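Side-chain contacts in chorismate mutase (PDB 5HUB), which probably catalyses the pericyclic rearrangement of chorismate to prephenate in the shikimate pathway, as a small all-helical enzyme with two chains in its assembly: residues A[24-27]-A[28-32]; A[36-39]-A[40-43]. All coordinates share one frame; numbering follows the deposited sequence.

Contact 1. Residues A[24-27]-A[28-32]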
ATOM      1  N   LEU A  24       5.559   7.421   7.290  1.00 13.66           N
ATOM      2  CA  LEU A  24       5.177   6.072   6.806  1.00 14.57           C
ATOM      3  C   LEU A  24       4.506   6.182   5.491  1.00 13.91           C
ATOM      4  O   LEU A  24       4.739   5.241   4.632  1.00 15.05           O
ATOM      5  CB  LEU A  24       4.290   5.406   7.844  1.00 14.71           C
ATOM      6  CG  LEU A  24       5.016   4.910   9.064  1.00 16.16           C
ATOM      7  CD1 LEU A  24       4.118   4.658  10.258  1.00 16.89           C
ATOM      8  CD2 LEU A  24       5.731   3.613   8.726  1.00 18.98           C
ATOM      9  N   ASP A  25       3.699   7.179   5.204  1.00 13.97           N
ATOM     10  CA  ASP A  25       3.080   7.266   3.864  1.00 13.30           C
ATOM     11  C   ASP A  25       4.134   7.525   2.839  1.00 14.31           C
ATOM     12  O   ASP A  25       4.079   6.927   1.730  1.00 14.49           O
ATOM     13  CB  ASP A  25       1.983   8.339   3.889  1.00 13.26           C
ATOM     14  CG  ASP A  25       0.748   7.834   4.538  1.00 14.00           C
ATOM     15  OD1 ASP A  25       0.557   6.613   4.725  1.00 15.53           O
ATOM     16  OD2 ASP A  25      -0.117   8.742   4.876  1.00 16.05           O
ATOM     17  N   ARG A  26       5.166   8.259   3.129  1.00 14.41           N
ATOM     18  CA  ARG A  26       6.299   8.424   2.234  1.00 14.99           C
ATOM     19  C   ARG A  26       6.985   7.073   1.964  1.00 15.68           C
ATOM     20  O   ARG A  26       7.350   6.780   0.811  1.00 17.99           O
ATOM     21  CB  ARG A  26       7.279   9.461   2.824  1.00 16.82           C
ATOM     22  CG  ARG A  26       8.721   9.488   2.353  1.00 22.32           C
ATOM     23  CD  ARG A  26       8.906  10.319   1.123  1.00 26.68           C
ATOM     24  NE  ARG A  26       8.478   9.576  -0.047  1.00 31.61           N
ATOM     25  CZ  ARG A  26       7.384   9.834  -0.756  1.00 29.92           C
ATOM     26  NH1 ARG A  26       6.595  10.869  -0.456  1.00 30.46           N
ATOM     27  NH2 ARG A  26       7.081   9.053  -1.764  1.00 29.36           N
ATOM     28  N   GLU A  27       7.230   6.319   3.011  0.70 14.51           N
ATOM     29  CA  GLU A  27       7.857   5.020   2.804  0.70 15.46           C
ATOM     30  C   GLU A  27       6.961   4.101   2.033  0.70 13.99           C
ATOM     31  O   GLU A  27       7.475   3.294   1.196  0.70 16.25           O
ATOM     32  CB  GLU A  27       8.189   4.413   4.120  0.70 17.84           C
ATOM     33  CG  GLU A  27       9.364   5.112   4.792  0.70 19.85           C
ATOM     34  CD  GLU A  27       9.785   4.433   6.069  0.70 21.42           C
ATOM     35  OE1 GLU A  27      10.649   5.024   6.765  0.70 30.83           O
ATOM     36  OE2 GLU A  27       9.231   3.364   6.452  0.70 28.66           O
ATOM     37  N   ILE A  28       5.685   4.032   2.272  1.00 13.33           N
ATOM     38  CA  ILE A  28       4.770   3.190   1.494  1.00 12.53           C
ATOM     39  C   ILE A  28       4.784   3.627   0.072  1.00 13.62           C
ATOM     40  O   ILE A  28       4.963   2.720  -0.832  1.00 14.76           O
ATOM     41  CB  ILE A  28       3.343   3.272   2.084  1.00 12.77           C
ATOM     42  CG1 ILE A  28       3.288   2.616   3.435  1.00 13.14           C
ATOM     43  CG2 ILE A  28       2.324   2.684   1.109  1.00 12.53           C
ATOM     44  CD1 ILE A  28       2.040   2.960   4.266  1.00 13.41           C
ATOM     45  N   LEU A  29       4.667   4.907  -0.248  1.00 13.24           N
ATOM     46  CA  LEU A  29       4.690   5.380  -1.606  1.00 13.68           C
ATOM     47  C   LEU A  29       6.032   5.054  -2.293  1.00 14.91           C
ATOM     48  O   LEU A  29       6.032   4.597  -3.476  1.00 16.01           O
ATOM     49  CB  LEU A  29       4.367   6.837  -1.700  1.00 13.79           C
ATOM     50  CG  LEU A  29       2.898   7.165  -1.404  1.00 16.10           C
ATOM     51  CD1 LEU A  29       2.725   8.624  -1.046  1.00 17.07           C
ATOM     52  CD2 LEU A  29       2.012   6.809  -2.579  1.00 19.07           C
ATOM     53  N   ASP A  30       7.131   5.232  -1.609  1.00 14.77           N
ATOM     54  CA  ASP A  30       8.460   4.915  -2.170  1.00 15.70           C
ATOM     55  C   ASP A  30       8.505   3.422  -2.567  1.00 15.82           C
ATOM     56  O   ASP A  30       9.043   3.069  -3.645  1.00 16.61           O
ATOM     57  CB  ASP A  30       9.573   5.199  -1.129  1.00 17.32           C
ATOM     58  CG  ASP A  30       9.908   6.665  -0.949  1.00 20.70           C
ATOM     59  OD1 ASP A  30       9.489   7.463  -1.785  1.00 25.96           O
ATOM     60  OD2 ASP A  30      10.653   7.002   0.014  1.00 27.94           O
ATOM     61  N   ALA A  31       8.104   2.554  -1.688  1.00 14.49           N
ATOM     62  CA  ALA A  31       8.156   1.106  -1.947  1.00 13.63           C
ATOM     63  C   ALA A  31       7.163   0.759  -3.027  1.00 13.53           C
ATOM     64  O   ALA A  31       7.513  -0.163  -3.867  1.00 15.43           O
ATOM     65  CB  ALA A  31       7.895   0.343  -0.679  1.00 14.62           C
ATOM     66  N   VAL A  32       5.949   1.256  -3.062  1.00 13.77           N
ATOM     67  CA  VAL A  32       5.054   1.012  -4.152  1.00 13.48           C
ATOM     68  C   VAL A  32       5.595   1.472  -5.497  1.00 15.29           C
ATOM     69  O   VAL A  32       5.507   0.695  -6.505  1.00 15.94           O
ATOM     70  CB  VAL A  32       3.668   1.696  -3.843  1.00 14.52           C
ATOM     71  CG1 VAL A  32       2.792   1.668  -5.074  1.00 14.81           C
ATOM     72  CG2 VAL A  32       3.047   1.035  -2.640  1.00 14.85           C
TER
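Across one turn of helix 11-42, Ile28, Leu29, Asp30 and Ala31 give their backbone N-H groups to the carbonyls of Leu24, Asp25, Arg26 and Glu27, a regular i to i+4 pattern. The side-chain counterpart is the salt bridge between Arg26 and Asp30. Arg26 grips the carboxylate of Asp30 side-on, with NE and NH2 both donating to Asp30 OD1, at 2.9 Å from NE to OD1. The oxygen lies close to the guanidinium plane, yet both nitrogens reach it from the same face of the carboxylate, about 50° above its plane. Bends at chi2 (86°) and chi3 (-79°) fold the arginine forward along the helix, toward Asp30. NH2 also passes 3.5 Å from Leu29 CB, the two side chains crossing at about a right angle. The second subunit packs closely against this part of the helix: Ile28 packs on its Ala31, and Leu29 on its Phe66. Asp25 OD1 forms a salt bridge with Arg35 of the second subunit, and Arg26 NH1 one with Glu69 of the second subunit. With NE and NH2 on Asp30 and NH1 on the partner's Glu69, the guanidinium is shared between two carboxylates, which should fix its rotation and probably stabilises its positive charge.

Contact 2. Residues A[36-39]-A[40-43]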
ATOM      1  N   THR A  36       6.536  -1.204  -8.512  1.00 15.54           N
ATOM      2  CA  THR A  36       5.819  -1.093  -9.762  1.00 15.63           C
ATOM      3  C   THR A  36       6.819  -0.944 -10.891  1.00 16.39           C
ATOM      4  O   THR A  36       6.679  -1.609 -11.909  1.00 18.23           O
ATOM      5  CB  THR A  36       4.867   0.080  -9.666  1.00 16.37           C
ATOM      6  OG1 THR A  36       3.892  -0.202  -8.635  1.00 17.60           O
ATOM      7  CG2 THR A  36       4.202   0.367 -10.963  1.00 17.83           C
ATOM      8  N   LYS A  37       7.895  -0.210 -10.708  1.00 16.66           N
ATOM      9  CA  LYS A  37       8.936  -0.059 -11.712  1.00 17.83           C
ATOM     10  C   LYS A  37       9.552  -1.447 -12.028  1.00 17.68           C
ATOM     11  O   LYS A  37       9.756  -1.792 -13.196  1.00 20.41           O
ATOM     12  CB  LYS A  37      10.009   0.904 -11.225  1.00 18.59           C
ATOM     13  CG  LYS A  37      11.019   1.253 -12.299  0.50 19.11           C
ATOM     14  CD  LYS A  37      11.897   2.413 -11.878  0.50 24.22           C
ATOM     15  CE  LYS A  37      13.070   1.908 -11.081  0.50 30.48           C
ATOM     16  NZ  LYS A  37      14.181   2.901 -11.016  1.00 40.54           N
ATOM     17  N   ILE A  38       9.888  -2.206 -11.003  1.00 16.10           N
ATOM     18  CA  ILE A  38      10.466  -3.555 -11.219  1.00 16.48           C
ATOM     19  C   ILE A  38       9.446  -4.423 -11.908  1.00 16.83           C
ATOM     20  O   ILE A  38       9.808  -5.149 -12.891  1.00 19.31           O
ATOM     21  CB  ILE A  38      10.866  -4.198  -9.908  1.00 16.58           C
ATOM     22  CG1 ILE A  38      12.023  -3.463  -9.306  1.00 18.15           C
ATOM     23  CG2 ILE A  38      11.287  -5.672 -10.143  1.00 16.88           C
ATOM     24  CD1 ILE A  38      12.326  -3.787  -7.875  1.00 20.29           C
ATOM     25  N   SER A  39       8.228  -4.480 -11.466  1.00 16.85           N
ATOM     26  CA  SER A  39       7.224  -5.293 -12.063  1.00 18.52           C
ATOM     27  C   SER A  39       7.030  -4.982 -13.520  1.00 19.39           C
ATOM     28  O   SER A  39       7.004  -5.919 -14.351  1.00 24.03           O
ATOM     29  CB  SER A  39       5.924  -5.200 -11.276  1.00 17.89           C
ATOM     30  OG  SER A  39       5.017  -6.154 -11.796  1.00 22.67           O
ATOM     31  N   GLN A  40       6.969  -3.708 -13.870  1.00 22.14           N
ATOM     32  CA  GLN A  40       6.733  -3.355 -15.257  1.00 22.82           C
ATOM     33  C   GLN A  40       7.922  -3.749 -16.125  1.00 25.98           C
ATOM     34  O   GLN A  40       7.767  -4.046 -17.303  1.00 39.41           O
ATOM     35  CB  GLN A  40       6.427  -1.869 -15.404  1.00 22.35           C
ATOM     36  CG  GLN A  40       5.125  -1.442 -14.746  1.00 23.89           C
ATOM     37  CD  GLN A  40       4.798   0.004 -14.926  1.00 29.02           C
ATOM     38  OE1 GLN A  40       5.680   0.855 -14.912  1.00 35.59           O
ATOM     39  NE2 GLN A  40       3.513   0.313 -15.047  1.00 35.33           N
ATOM     40  N   THR A  41       9.111  -3.697 -15.548  1.00 26.34           N
ATOM     41  CA  THR A  41      10.297  -4.071 -16.289  1.00 28.67           C
ATOM     42  C   THR A  41      10.325  -5.571 -16.618  1.00 28.09           C
ATOM     43  O   THR A  41      10.808  -5.950 -17.703  1.00 37.27           O
ATOM     44  CB  THR A  41      11.610  -3.684 -15.564  1.00 28.20           C
ATOM     45  OG1 THR A  41      11.853  -4.543 -14.454  1.00 38.80           O
ATOM     46  CG2 THR A  41      11.656  -2.259 -15.177  1.00 26.59           C
ATOM     47  N   ILE A  42       9.789  -6.416 -15.745  1.00 25.96           N
ATOM     48  CA  ILE A  42       9.863  -7.901 -15.841  1.00 25.77           C
ATOM     49  C   ILE A  42       8.632  -8.693 -16.378  1.00 29.39           C
ATOM     50  O   ILE A  42       8.705  -9.901 -16.663  1.00 39.35           O
ATOM     51  CB  ILE A  42      10.307  -8.571 -14.484  1.00 26.34           C
ATOM     52  CG1 ILE A  42       9.225  -8.673 -13.416  1.00 26.06           C
ATOM     53  CG2 ILE A  42      11.546  -7.922 -13.943  1.00 30.16           C
ATOM     54  CD1 ILE A  42       9.669  -9.435 -12.199  1.00 27.00           C
ATOM     55  N   GLY A  43       7.488  -8.011 -16.447  1.00 37.90           N
ATOM     56  CA  GLY A  43       6.202  -8.645 -16.717  1.00 39.07           C
ATOM     57  C   GLY A  43       6.253  -9.250 -18.087  1.00 43.69           C
ATOM     58  O   GLY A  43       6.656  -8.562 -19.042  1.00 47.90           O
TER
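Thr41 and Ile38 meet through a short hydrogen bond, 2.6 Å from Thr41 OG1 to Ile38 O, in which the hydroxyl is the donor. A chi1 of 74° sets OG1 between the backbone N and carbonyl carbon of Thr41, turning it back toward the carbonyl one turn earlier. The same Ile38 oxygen accepts the backbone N-H of Ile42, with 3.1 Å between Ile42 N and Ile38 O, and therefore holds two donors. The hydroxyl approaches with a C=O...O angle of 123°, whereas the amide comes in much more nearly in line with the carbonyl, at 159°.

The backbone bonds change character along the segment. Gln40 N binds Thr36 O at 2.9 Å in ordinary helical fashion, but the closing bonds that Ile42 N and Gly43 N make to Ser39 O are both weak. Gly43 is the first residue to leave helical backbone angles, and the helix ends here.

Side-chain packing is modest. Thr36 and Gln40 run side by side in the same direction, the methyl CG2 of Thr36 lying 4.0 Å from the amide carbon CD of Gln40. Ile38 CG2 and Ile42 CG2 make a looser, apolar contact at 4.4 Å.

The remaining hydroxyls look elsewhere: Thr36 OG1 bonds to Val32 O one turn back, and Ser39 OG to Gly85 O, just beyond helix 74-84. Against the second subunit, Ile38 packs on Glu20, Ser39 on Ile21, and both Thr41 and Ile42 on Tyr17. This final turn of helix 11-42 thus lies between the C-terminal end of its own chain and the early part of the partner's long helix, before the chain leads on to helix 49-70.

Overall arrangement
Contacts 1 and 2 follow one another along helix 11-42, their centres about 17 Å apart. Contact 1 lies in mid-helix and is mostly buried, whereas contact 2 forms the C-terminal end and is only partly so. The bond between Thr36 and Val32 is the link between the two ranges. Both face the second subunit, which makes the long helix a shared element of the dimer interface. Leu81 and Met84 of helix 74-84 touch Val32 in contact 1, and Gly85, just past that helix, meets Ser39 in contact 2. A formic acid molecule, probably from the crystallisation liquor, lies about 6 Å from the side chain of Ile42, at the contact 2 end.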